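Local coordinates for carboxylesterase YbfK (Bacillus subtilis, PDB 4CCY), which hydrolyses carboxylic esters to an alcohol and a carboxylate, as a cytoplasmic carboxylesterase of the alpha/beta hydrolase superfamily, at residues L25-I30 against M69-I74; G42-I47 against N93-S98; L57-G62 against F81-V86; A126-G131 against G272-L277. All coordinates share one frame; numbering follows the deposited sequence.

Interaction 1: L25-I30 against M69-I74; sequences LSLWPI and MWYPNI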
loop_
_atom_site.group_PDB
_atom_site.type_symbol
_atom_site.label_atom_id
_atom_site.label_comp_id
_atom_site.label_asym_id
_atom_site.label_seq_id
_atom_site.Cartn_x
_atom_site.Cartn_y
_atom_site.Cartn_z
ATOM N N LEU A 25 15.227 -7.328 -0.761
ATOM C CA LEU A 25 14.836 -8.066 0.433
ATOM C C LEU A 25 15.982 -8.358 1.414
ATOM O O LEU A 25 15.739 -8.756 2.554
ATOM C CB LEU A 25 14.043 -9.329 0.059
ATOM C CG LEU A 25 12.583 -9.112 -0.414
ATOM C CD1 LEU A 25 11.947 -10.399 -0.931
ATOM C CD2 LEU A 25 11.734 -8.527 0.708
ATOM N N SER A 26 17.226 -8.139 0.986
ATOM C CA SER A 26 18.361 -8.165 1.905
ATOM C C SER A 26 18.230 -7.075 2.983
ATOM O O SER A 26 18.880 -7.148 4.019
ATOM C CB SER A 26 19.678 -7.997 1.147
ATOM O OG SER A 26 19.745 -6.711 0.546
ATOM N N LEU A 27 17.388 -6.076 2.735
ATOM C CA LEU A 27 17.156 -5.009 3.705
ATOM C C LEU A 27 16.208 -5.435 4.824
ATOM O O LEU A 27 16.073 -4.728 5.810
ATOM C CB LEU A 27 16.638 -3.735 3.019
ATOM C CG LEU A 27 17.551 -3.080 1.964
ATOM C CD1 LEU A 27 16.838 -1.931 1.254
ATOM C CD2 LEU A 27 18.895 -2.625 2.538
ATOM N N TRP A 28 15.550 -6.583 4.666
ATOM C CA TRP A 28 14.642 -7.092 5.692
ATOM C C TRP A 28 15.432 -7.364 6.952
ATOM O O TRP A 28 16.330 -8.193 6.942
ATOM C CB TRP A 28 13.946 -8.347 5.194
ATOM C CG TRP A 28 12.509 -8.483 5.627
ATOM C CD1 TRP A 28 11.997 -9.310 6.630
ATOM C CD2 TRP A 28 11.341 -7.781 5.076
ATOM N NE1 TRP A 28 10.639 -9.168 6.737
ATOM C CE2 TRP A 28 10.177 -8.269 5.832
ATOM C CE3 TRP A 28 11.150 -6.833 4.074
ATOM C CZ2 TRP A 28 8.886 -7.819 5.570
ATOM C CZ3 TRP A 28 9.850 -6.386 3.819
ATOM C CH2 TRP A 28 8.743 -6.861 4.558
ATOM N N PRO A 29 15.127 -6.647 8.046
ATOM C CA PRO A 29 15.943 -6.650 9.254
ATOM C C PRO A 29 15.688 -7.843 10.191
ATOM O O PRO A 29 16.402 -8.006 11.185
ATOM C CB PRO A 29 15.504 -5.359 9.945
ATOM C CG PRO A 29 14.047 -5.282 9.626
ATOM C CD PRO A 29 13.949 -5.766 8.194
ATOM N N ILE A 30 14.668 -8.645 9.895
ATOM C CA ILE A 30 14.301 -9.786 10.737
ATOM C C ILE A 30 14.027 -11.021 9.874
ATOM O O ILE A 30 13.946 -10.922 8.650
ATOM C CB ILE A 30 13.079 -9.470 11.642
ATOM C CG1 ILE A 30 11.827 -9.208 10.789
ATOM C CG2 ILE A 30 13.395 -8.306 12.595
ATOM C CD1 ILE A 30 10.584 -8.830 11.574
ATOM N N MET A 69 9.170 -2.515 0.365
ATOM C CA MET A 69 9.186 -1.146 0.918
ATOM C C MET A 69 8.972 -1.070 2.436
ATOM O O MET A 69 9.267 -0.045 3.051
ATOM C CB MET A 69 8.177 -0.241 0.197
ATOM C CG MET A 69 6.717 -0.648 0.392
ATOM S SD MET A 69 5.610 0.742 0.109
ATOM C CE MET A 69 5.717 1.567 1.701
ATOM N N TRP A 70 8.484 -2.149 3.040
ATOM C CA TRP A 70 8.308 -2.183 4.493
ATOM C C TRP A 70 9.554 -2.443 5.319
ATOM O O TRP A 70 9.461 -2.532 6.546
ATOM C CB TRP A 70 7.200 -3.171 4.893
ATOM C CG TRP A 70 5.876 -2.855 4.248
ATOM C CD1 TRP A 70 5.190 -3.608 3.295
ATOM C CD2 TRP A 70 5.043 -1.662 4.461
ATOM N NE1 TRP A 70 4.023 -2.989 2.931
ATOM C CE2 TRP A 70 3.874 -1.819 3.593
ATOM C CE3 TRP A 70 5.140 -0.524 5.272
ATOM C CZ2 TRP A 70 2.859 -0.868 3.548
ATOM C CZ3 TRP A 70 4.123 0.432 5.208
ATOM C CH2 TRP A 70 3.005 0.262 4.372
ATOM N N TYR A 71 10.728 -2.548 4.696
ATOM C CA TYR A 71 11.959 -2.837 5.477
ATOM C C TYR A 71 12.216 -1.897 6.685
ATOM O O TYR A 71 12.660 -2.368 7.720
ATOM C CB TYR A 71 13.220 -2.981 4.590
ATOM C CG TYR A 71 13.720 -1.676 4.031
ATOM C CD1 TYR A 71 14.618 -0.872 4.756
ATOM C CD2 TYR A 71 13.276 -1.215 2.797
ATOM C CE1 TYR A 71 15.048 0.351 4.255
ATOM C CE2 TYR A 71 13.706 0.009 2.291
ATOM C CZ TYR A 71 14.589 0.780 3.017
ATOM O OH TYR A 71 15.010 1.993 2.506
ATOM N N PRO A 72 11.929 -0.579 6.572
ATOM C CA PRO A 72 12.280 0.229 7.759
ATOM C C PRO A 72 11.165 0.305 8.812
ATOM O O PRO A 72 11.314 0.977 9.826
ATOM C CB PRO A 72 12.533 1.613 7.163
ATOM C CG PRO A 72 11.651 1.666 5.961
ATOM C CD PRO A 72 11.428 0.268 5.471
ATOM N N ASN A 73 10.050 -0.370 8.560
ATOM C CA ASN A 73 8.939 -0.391 9.502
ATOM C C ASN A 73 8.721 -1.774 10.114
ATOM O O ASN A 73 8.136 -1.899 11.192
ATOM C CB ASN A 73 7.675 0.067 8.794
ATOM C CG ASN A 73 7.936 1.219 7.852
ATOM O OD1 ASN A 73 8.025 1.014 6.650
ATOM N ND2 ASN A 73 8.105 2.430 8.396
ATOM N N ILE A 74 9.207 -2.807 9.427
ATOM C CA ILE A 74 8.817 -4.173 9.763
ATOM C C ILE A 74 9.306 -4.666 11.129
ATOM O O ILE A 74 8.581 -5.385 11.818
ATOM C CB ILE A 74 9.088 -5.180 8.607
ATOM C CG1 ILE A 74 8.252 -6.449 8.790
ATOM C CG2 ILE A 74 10.566 -5.463 8.412
ATOM C CD1 ILE A 74 6.786 -6.205 8.486
#
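In this alpha/beta hydrolase fold, the start of helix 71-80, the helix of a beta-alpha-beta crossover, packs through Tyr71 and Ile74 against Leu27, Trp28 and Pro29 of the loop that runs from helix 12-24 to strand 33-37. The contact is apolar, built from two CH-pi contacts and the aliphatic carbons around them. Leu27 lies alongside Tyr71, its CB 3.7 Å from Tyr71 CG, and its CD1 methyl sits over the middle of the phenol ring, 3.8 Å from the centroid and only 10° off the ring normal. Pro72 CD lies over the opposite face, nearer the rim, so aliphatic carbon meets both faces of the phenol. Ile74 crosses Trp28 at about a right angle. With CG1 anti to the backbone N of Ile74 (chi1 -160°), that branch reaches the six-membered ring, CG1 to Trp28 CZ2 being 3.6 Å, while CG2 stands over the five-membered ring, 4.0 Å from its centroid. Outside the two segments, Ile47 of strand 42-49 also packs on Trp28, and Leu195 of helix 194-205 on Leu27. The same Ile74 methyl that covers the indole is pressed against the proline ring, with CG2 a tight 3.4 Å from Pro29 CD.

Interaction 2: G42-I47 against N93-S98; sequences GKTHII and NKSIPS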
loop_
_atom_site.group_PDB
_atom_site.type_symbol
_atom_site.label_atom_id
_atom_site.label_comp_id
_atom_site.label_asym_id
_atom_site.label_seq_id
_atom_site.Cartn_x
_atom_site.Cartn_y
_atom_site.Cartn_z
ATOM N N GLY A 42 -5.698 -15.127 -8.395
ATOM C CA GLY A 42 -4.343 -15.656 -8.535
ATOM C C GLY A 42 -3.555 -15.856 -7.251
ATOM O O GLY A 42 -3.935 -15.364 -6.171
ATOM N N LYS A 43 -2.432 -16.562 -7.390
ATOM C CA LYS A 43 -1.494 -16.823 -6.303
ATOM C C LYS A 43 -0.892 -15.507 -5.810
ATOM O O LYS A 43 -0.252 -14.781 -6.573
ATOM C CB LYS A 43 -0.382 -17.759 -6.786
ATOM C CG LYS A 43 -0.629 -19.242 -6.528
ATOM C CD LYS A 43 0.476 -20.130 -7.115
ATOM C CE LYS A 43 1.879 -19.783 -6.615
ATOM N NZ LYS A 43 2.974 -20.640 -7.170
ATOM N N THR A 44 -1.111 -15.209 -4.532
ATOM C CA THR A 44 -0.755 -13.913 -3.947
ATOM C C THR A 44 0.413 -14.124 -3.002
ATOM O O THR A 44 0.342 -14.979 -2.108
ATOM C CB THR A 44 -1.961 -13.311 -3.185
ATOM O OG1 THR A 44 -3.001 -13.017 -4.116
ATOM C CG2 THR A 44 -1.578 -12.032 -2.417
ATOM N N HIS A 45 1.480 -13.347 -3.206
ATOM C CA HIS A 45 2.709 -13.484 -2.420
ATOM C C HIS A 45 2.588 -12.816 -1.082
ATOM O O HIS A 45 2.079 -11.689 -0.986
ATOM C CB HIS A 45 3.911 -12.943 -3.191
ATOM C CG HIS A 45 5.253 -13.315 -2.590
ATOM N ND1 HIS A 45 5.928 -12.497 -1.760
ATOM C CD2 HIS A 45 6.045 -14.450 -2.747
ATOM C CE1 HIS A 45 7.088 -13.077 -1.402
ATOM N NE2 HIS A 45 7.163 -14.267 -2.009
ATOM N N ILE A 46 3.030 -13.531 -0.039
ATOM C CA ILE A 46 3.023 -13.030 1.346
ATOM C C ILE A 46 4.426 -13.111 1.949
ATOM O O ILE A 46 5.101 -14.128 1.806
ATOM C CB ILE A 46 2.094 -13.882 2.257
ATOM C CG1 ILE A 46 0.743 -14.195 1.588
ATOM C CG2 ILE A 46 1.976 -13.273 3.659
ATOM C CD1 ILE A 46 -0.217 -13.037 1.447
ATOM N N ILE A 47 4.855 -12.050 2.634
ATOM C CA ILE A 47 6.003 -12.141 3.520
ATOM C C ILE A 47 5.509 -11.986 4.960
ATOM O O ILE A 47 4.999 -10.935 5.315
ATOM C CB ILE A 47 7.081 -11.092 3.201
ATOM C CG1 ILE A 47 7.561 -11.251 1.751
ATOM C CG2 ILE A 47 8.244 -11.226 4.178
ATOM C CD1 ILE A 47 8.510 -10.172 1.263
ATOM N N ASN A 93 5.317 -7.142 -8.894
ATOM C CA ASN A 93 5.726 -7.828 -7.678
ATOM C C ASN A 93 5.557 -9.331 -7.920
ATOM O O ASN A 93 5.414 -9.751 -9.078
ATOM C CB ASN A 93 4.922 -7.323 -6.454
ATOM C CG ASN A 93 3.419 -7.520 -6.609
ATOM O OD1 ASN A 93 2.948 -8.621 -6.921
ATOM N ND2 ASN A 93 2.650 -6.453 -6.362
ATOM N N LYS A 94 5.562 -10.131 -6.861
ATOM C CA LYS A 94 5.612 -11.594 -7.010
ATOM C C LYS A 94 4.239 -12.283 -7.069
ATOM O O LYS A 94 4.140 -13.498 -7.318
ATOM C CB LYS A 94 6.460 -12.214 -5.893
ATOM C CG LYS A 94 7.946 -11.889 -5.975
ATOM C CD LYS A 94 8.759 -12.880 -5.154
ATOM C CE LYS A 94 10.170 -12.354 -4.928
ATOM N NZ LYS A 94 11.149 -13.475 -4.872
ATOM N N SER A 95 3.173 -11.530 -6.837
ATOM C CA SER A 95 1.837 -12.090 -7.009
ATOM C C SER A 95 1.575 -12.369 -8.499
ATOM O O SER A 95 2.050 -11.627 -9.366
ATOM C CB SER A 95 0.787 -11.181 -6.358
ATOM O OG SER A 95 1.033 -11.106 -4.955
ATOM N N ILE A 96 0.867 -13.467 -8.785
ATOM C CA ILE A 96 0.697 -13.973 -10.161
ATOM C C ILE A 96 -0.766 -13.917 -10.614
ATOM O O ILE A 96 -1.567 -14.784 -10.266
ATOM C CB ILE A 96 1.231 -15.423 -10.299
ATOM C CG1 ILE A 96 2.646 -15.540 -9.736
ATOM C CG2 ILE A 96 1.183 -15.893 -11.751
ATOM C CD1 ILE A 96 2.908 -16.880 -9.086
ATOM N N PRO A 97 -1.118 -12.900 -11.401
ATOM C CA PRO A 97 -2.526 -12.725 -11.757
ATOM C C PRO A 97 -3.098 -13.883 -12.590
ATOM O O PRO A 97 -2.445 -14.374 -13.504
ATOM C CB PRO A 97 -2.531 -11.421 -12.577
ATOM C CG PRO A 97 -1.259 -10.713 -12.226
ATOM C CD PRO A 97 -0.264 -11.800 -11.899
ATOM N N SER A 98 -4.294 -14.330 -12.222
ATOM C CA SER A 98 -5.126 -15.156 -13.090
ATOM C C SER A 98 -6.205 -14.232 -13.677
ATOM O O SER A 98 -5.875 -13.378 -14.483
ATOM C CB SER A 98 -5.721 -16.337 -12.329
ATOM O OG SER A 98 -6.500 -15.892 -11.235
HETATM O O HOH W 1 -1.835 -17.453 -10.111
#
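Lys43 and His45, on strand 42-49 of the central alpha/beta hydrolase sheet, meet Ser95 and Ile96, in and just before the short, weakly bonded antiparallel strand 96-97. The backbone N of Ile96 donates to Lys43 O over 2.8 Å in a nearly straight bond (175° at the hydrogen), approaching almost along the C=O axis. Next along the strand a side chain replaces the backbone as acceptor: His45 N donates to Ser95 OG over 2.9 Å, and OG in turn is bonded to Asp87 O. On the same Lys43-Ile96 pair, water 1 accepts from Lys43 N and donates to Ile96 O. Beyond the backbone, Lys94 runs alongside His45. The imidazole CG lies anti to the backbone N of His45 (chi1 -167°), which carries the ring alongside the lysine chain, one face toward it: Lys94 CB is 3.7 Å from His45 CG, and Lys94 CD lies 4.0 Å from the ring centroid, over the face near the rim. Cutting His45 back to an alanine would probably leave the Lys94 methylenes without the flat surface they lie on and Tyr36 without its edge-to-face ring partner. The end of Lys94 leads away from strand 42-49, and its NZ forms a salt bridge with Asp22 of helix 12-24. In the outer shell, Asn93 forms an Asx turn just before Ser95, with Ser95 N donating to Asn93 OD1 over 2.9 Å.

Interaction 3: L57-G62 against F81-V86; sequences LILLHG and FRTYAV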
loop_
_atom_site.group_PDB
_atom_site.type_symbol
_atom_site.label_atom_id
_atom_site.label_comp_id
_atom_site.label_asym_id
_atom_site.label_seq_id
_atom_site.Cartn_x
_atom_site.Cartn_y
_atom_site.Cartn_z
ATOM N N LEU A 57 -1.606 -8.426 11.457
ATOM C CA LEU A 57 -1.508 -7.122 10.780
ATOM C C LEU A 57 -1.149 -7.303 9.313
ATOM O O LEU A 57 -0.051 -7.759 8.990
ATOM C CB LEU A 57 -0.510 -6.186 11.491
ATOM C CG LEU A 57 -0.110 -4.860 10.807
ATOM C CD1 LEU A 57 -1.286 -3.912 10.564
ATOM C CD2 LEU A 57 1.004 -4.156 11.568
ATOM N N ILE A 58 -2.087 -6.949 8.437
ATOM C CA ILE A 58 -1.912 -7.027 6.989
ATOM C C ILE A 58 -1.265 -5.738 6.514
ATOM O O ILE A 58 -1.728 -4.647 6.876
ATOM C CB ILE A 58 -3.281 -7.159 6.254
ATOM C CG1 ILE A 58 -4.088 -8.375 6.748
ATOM C CG2 ILE A 58 -3.103 -7.163 4.731
ATOM C CD1 ILE A 58 -3.486 -9.730 6.445
ATOM N N LEU A 59 -0.210 -5.856 5.704
ATOM C CA LEU A 59 0.455 -4.673 5.150
ATOM C C LEU A 59 0.262 -4.572 3.648
ATOM O O LEU A 59 0.514 -5.543 2.927
ATOM C CB LEU A 59 1.958 -4.667 5.488
ATOM C CG LEU A 59 2.306 -4.622 6.990
ATOM C CD1 LEU A 59 3.814 -4.661 7.230
ATOM C CD2 LEU A 59 1.684 -3.400 7.663
ATOM N N LEU A 60 -0.164 -3.399 3.171
ATOM C CA LEU A 60 -0.363 -3.194 1.733
ATOM C C LEU A 60 0.490 -2.034 1.198
ATOM O O LEU A 60 0.314 -0.876 1.601
ATOM C CB LEU A 60 -1.853 -3.035 1.397
ATOM C CG LEU A 60 -2.702 -4.280 1.664
ATOM C CD1 LEU A 60 -4.188 -3.936 1.759
ATOM C CD2 LEU A 60 -2.455 -5.385 0.630
ATOM N N HIS A 61 1.426 -2.378 0.310
ATOM C CA HIS A 61 2.413 -1.437 -0.254
ATOM C C HIS A 61 1.811 -0.453 -1.236
ATOM O O HIS A 61 0.684 -0.619 -1.707
ATOM C CB HIS A 61 3.518 -2.235 -0.950
ATOM C CG HIS A 61 3.000 -3.073 -2.085
ATOM N ND1 HIS A 61 2.772 -2.563 -3.308
ATOM C CD2 HIS A 61 2.582 -4.401 -2.131
ATOM C CE1 HIS A 61 2.260 -3.516 -4.109
ATOM N NE2 HIS A 61 2.147 -4.640 -3.394
ATOM N N GLY A 62 2.569 0.583 -1.575
ATOM C CA GLY A 62 2.145 1.505 -2.609
ATOM C C GLY A 62 2.437 0.919 -3.976
ATOM O O GLY A 62 3.231 -0.023 -4.110
ATOM N N PHE A 81 3.049 -7.753 16.593
ATOM C CA PHE A 81 2.070 -8.296 15.653
ATOM C C PHE A 81 2.668 -9.369 14.761
ATOM O O PHE A 81 3.852 -9.331 14.424
ATOM C CB PHE A 81 1.464 -7.181 14.791
ATOM C CG PHE A 81 0.769 -6.116 15.587
ATOM C CD1 PHE A 81 -0.541 -6.299 16.027
ATOM C CD2 PHE A 81 1.428 -4.938 15.919
ATOM C CE1 PHE A 81 -1.180 -5.317 16.769
ATOM C CE2 PHE A 81 0.793 -3.957 16.671
ATOM C CZ PHE A 81 -0.508 -4.147 17.093
ATOM N N ARG A 82 1.834 -10.325 14.387
ATOM C CA ARG A 82 2.152 -11.209 13.288
ATOM C C ARG A 82 1.800 -10.428 12.020
ATOM O O ARG A 82 0.620 -10.236 11.717
ATOM C CB ARG A 82 1.338 -12.500 13.392
ATOM C CG ARG A 82 1.624 -13.526 12.300
ATOM C CD ARG A 82 3.033 -14.105 12.388
ATOM N NE ARG A 82 3.231 -15.175 11.401
ATOM C CZ ARG A 82 4.415 -15.610 10.974
ATOM N NH1 ARG A 82 5.540 -15.078 11.442
ATOM N NH2 ARG A 82 4.478 -16.582 10.070
ATOM N N THR A 83 2.825 -9.939 11.323
ATOM C CA THR A 83 2.631 -9.128 10.116
ATOM C C THR A 83 2.640 -9.971 8.855
ATOM O O THR A 83 3.484 -10.853 8.686
ATOM C CB THR A 83 3.722 -8.053 9.941
ATOM O OG1 THR A 83 5.015 -8.687 9.977
ATOM C CG2 THR A 83 3.616 -6.977 11.040
ATOM N N TYR A 84 1.701 -9.671 7.972
ATOM C CA TYR A 84 1.604 -10.295 6.672
ATOM C C TYR A 84 1.722 -9.209 5.608
ATOM O O TYR A 84 0.795 -8.441 5.411
ATOM C CB TYR A 84 0.264 -10.989 6.531
ATOM C CG TYR A 84 0.027 -12.122 7.515
ATOM C CD1 TYR A 84 0.651 -13.362 7.345
ATOM C CD2 TYR A 84 -0.845 -11.960 8.595
ATOM C CE1 TYR A 84 0.410 -14.406 8.221
ATOM C CE2 TYR A 84 -1.092 -13.003 9.481
ATOM C CZ TYR A 84 -0.464 -14.219 9.293
ATOM O OH TYR A 84 -0.699 -15.256 10.171
ATOM N N ALA A 85 2.865 -9.146 4.930
ATOM C CA ALA A 85 3.072 -8.151 3.884
ATOM C C ALA A 85 2.622 -8.745 2.553
ATOM O O ALA A 85 3.235 -9.690 2.027
ATOM C CB ALA A 85 4.529 -7.711 3.827
ATOM N N VAL A 86 1.548 -8.178 2.021
ATOM C CA VAL A 86 0.834 -8.760 0.885
ATOM C C VAL A 86 1.173 -8.004 -0.407
ATOM O O VAL A 86 1.026 -6.770 -0.464
ATOM C CB VAL A 86 -0.694 -8.722 1.136
ATOM C CG1 VAL A 86 -1.464 -9.294 -0.049
ATOM C CG2 VAL A 86 -1.056 -9.434 2.443
#
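Strands 56-60 and 82-86 are parallel neighbours in the central sheet, joined by helix 71-80 in a beta-alpha-beta crossover, and Ile58 meets Tyr84 and Val86 across them. Four backbone bonds zip the pair: Leu57 N to Arg82 O, Tyr84 N to Leu57 O, Leu59 N to Tyr84 O and Val86 N to Leu59 O, the last at 3.0 Å and 172°. Ile58 can be followed outward from CB, where it forks. Its CG2 branch, anti to the backbone N of Ile58, meets Val86 CG2 at 3.8 Å; the other branch leaves through CG1 beside that N (chi1 -57°) and bends so that the terminal CD1 comes to the tyrosine, 4.0 Å from Tyr84 CB and 4.1 Å from Tyr84 CD2. Leu60 lies on the same face, running alongside Val86 with CD2 3.8 Å from Val86 CB. On the other face, toward helix 71-80, Leu57 CD2 touches Thr83 CG2 at 3.9 Å. Beyond the strand, the His61 ring is held on both nitrogens: ND1 donates to Gly62 O over 2.7 Å, with that oxygen in the ring plane, and NE2 is bonded to Ile88 N. The edge of the same ring faces strand 82-86, its CD2 3.3 Å from Val86 O.

Interaction 4: A126-G131 against G272-L277; sequences AGLSLG and GHLLSL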
loop_
_atom_site.group_PDB
_atom_site.type_symbol
_atom_site.label_atom_id
_atom_site.label_comp_id
_atom_site.label_asym_id
_atom_site.label_seq_id
_atom_site.Cartn_x
_atom_site.Cartn_y
_atom_site.Cartn_z
ATOM N N ALA A 126 -2.508 -1.972 7.541
ATOM C CA ALA A 126 -1.777 -0.713 7.339
ATOM C C ALA A 126 -1.314 -0.666 5.911
ATOM O O ALA A 126 -0.832 -1.669 5.389
ATOM C CB ALA A 126 -0.590 -0.586 8.297
ATOM N N GLY A 127 -1.474 0.485 5.271
ATOM C CA GLY A 127 -1.151 0.588 3.862
ATOM C C GLY A 127 -0.770 1.966 3.374
ATOM O O GLY A 127 -1.188 2.980 3.936
ATOM N N LEU A 128 0.005 1.986 2.295
ATOM C CA LEU A 128 0.454 3.224 1.693
ATOM C C LEU A 128 -0.069 3.375 0.271
ATOM O O LEU A 128 -0.019 2.429 -0.509
ATOM C CB LEU A 128 1.984 3.275 1.678
ATOM C CG LEU A 128 2.548 4.552 1.051
ATOM C CD1 LEU A 128 2.876 5.561 2.142
ATOM C CD2 LEU A 128 3.786 4.255 0.223
ATOM N N SER A 129 -0.555 4.573 -0.064
ATOM C CA SER A 129 -0.924 4.912 -1.435
ATOM C C SER A 129 -1.999 3.947 -1.960
ATOM O O SER A 129 -3.084 3.879 -1.373
ATOM C CB SER A 129 0.337 4.967 -2.313
ATOM O OG SER A 129 0.142 5.765 -3.458
ATOM N N LEU A 130 -1.718 3.212 -3.041
ATOM C CA LEU A 130 -2.630 2.149 -3.530
ATOM C C LEU A 130 -3.138 1.186 -2.446
ATOM O O LEU A 130 -4.341 0.925 -2.340
ATOM C CB LEU A 130 -1.985 1.336 -4.651
ATOM C CG LEU A 130 -2.773 0.167 -5.275
ATOM C CD1 LEU A 130 -4.074 0.645 -5.927
ATOM C CD2 LEU A 130 -1.911 -0.549 -6.296
ATOM N N GLY A 131 -2.229 0.629 -1.656
ATOM C CA GLY A 131 -2.651 -0.231 -0.559
ATOM C C GLY A 131 -3.484 0.515 0.476
ATOM O O GLY A 131 -4.348 -0.063 1.121
ATOM N N GLY A 272 7.045 13.871 2.174
ATOM C CA GLY A 272 6.126 13.887 1.038
ATOM C C GLY A 272 5.204 12.683 1.039
ATOM O O GLY A 272 4.729 12.243 2.094
ATOM N N HIS A 273 4.962 12.157 -0.158
ATOM C CA HIS A 273 4.131 10.976 -0.386
ATOM C C HIS A 273 4.616 9.744 0.329
ATOM O O HIS A 273 3.813 8.991 0.899
ATOM C CB HIS A 273 4.075 10.687 -1.888
ATOM C CG HIS A 273 3.057 9.635 -2.276
ATOM N ND1 HIS A 273 1.732 9.821 -2.123
ATOM C CD2 HIS A 273 3.216 8.356 -2.833
ATOM C CE1 HIS A 273 1.067 8.721 -2.552
ATOM N NE2 HIS A 273 1.973 7.827 -2.984
ATOM N N LEU A 274 5.934 9.521 0.303
ATOM C CA LEU A 274 6.520 8.263 0.767
ATOM C C LEU A 274 6.796 8.271 2.272
ATOM O O LEU A 274 7.911 8.005 2.727
ATOM C CB LEU A 274 7.784 7.947 -0.037
ATOM C CG LEU A 274 7.588 7.758 -1.545
ATOM C CD1 LEU A 274 8.918 7.435 -2.194
ATOM C CD2 LEU A 274 6.545 6.685 -1.875
ATOM N N LEU A 275 5.739 8.538 3.033
ATOM C CA LEU A 275 5.836 8.866 4.450
ATOM C C LEU A 275 6.436 7.755 5.316
ATOM O O LEU A 275 7.209 8.041 6.240
ATOM C CB LEU A 275 4.460 9.307 4.977
ATOM C CG LEU A 275 4.224 9.770 6.420
ATOM C CD1 LEU A 275 5.339 10.674 6.948
ATOM C CD2 LEU A 275 2.866 10.475 6.511
ATOM N N SER A 276 6.097 6.502 5.034
ATOM C CA SER A 276 6.631 5.401 5.835
ATOM C C SER A 276 8.129 5.190 5.585
ATOM O O SER A 276 8.833 4.639 6.442
ATOM C CB SER A 276 5.855 4.111 5.583
ATOM O OG SER A 276 5.918 3.760 4.213
ATOM N N LEU A 277 8.607 5.623 4.415
ATOM C CA LEU A 277 10.023 5.512 4.062
ATOM C C LEU A 277 10.842 6.724 4.512
ATOM O O LEU A 277 12.001 6.577 4.912
ATOM C CB LEU A 277 10.206 5.287 2.555
ATOM C CG LEU A 277 9.876 3.900 1.977
ATOM C CD1 LEU A 277 9.670 3.997 0.474
ATOM C CD2 LEU A 277 10.941 2.856 2.320
#
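Ser129 bears the strained backbone of the contact, with phi/psi of 59°/-120°, and from this sharp turn its hydroxyl meets His273. The turn joins strand 123-128 to helix 130-141 in a Gly-Leu-Ser-Leu-Gly sequence, consistent with the nucleophile elbow of alpha/beta hydrolases; at Gly127 a side chain would collide with Gly131 O. Ser129 and His273 are probably members of the charge relay system, as in related hydrolases. Ser129 OG, anti to its own backbone N (chi1 -157°), lies 2.8 Å from His273 NE2, in the imidazole plane at the ring edge, and the two atoms share a hydrogen bond in which either could be the donor. His273 CE1 flanks this bond, 3.2 Å from Ser129 OG. The other ring nitrogen, ND1, is bonded to Glu244 OE1, so the imidazole bridges serine and glutamate. Beside the polar link, Leu128 reaches out from the strand end: its CD1 lies 3.8 Å from His273 O and 4.1 Å from Ser276 OG, and its CD2 packs on Leu274 CD2 at 4.2 Å. His273 O also bonds to Ser153 OG. A phenylalanine in place of His273 would probably leave both Ser129 OG and Glu244 OE1 without their ring-nitrogen partners and break the relay. The unbroken line from hydroxyl through imidazole to carboxylate is that expected of a Ser-His-Glu triad, in which the histidine would take up the serine proton as OG attacks the ester carbonyl.

From the N terminus, the loop after helix 12-24 enters interaction 1, which closes only when the chain reaches 69-74. Strand 42-49 opens interaction 2 within that span and is met again at 93-98, so interactions 1 and 2 cross. Interaction 3, joining 57-62 to 81-86, is nested inside the loop closed by interaction 2 and crosses interaction 1, whose helix 71-80 links its two strands. Interaction 4 follows in series and closes the longest loop, from 126-131 to 272-277. Backbone bonds join Ile47 to Ala85 and Ile58 and Leu60 to Ala126, knitting interactions 2, 3 and 4 into one sheet; a side-chain bond from Asn73 ND2 to Ser276 O couples interactions 1 and 4.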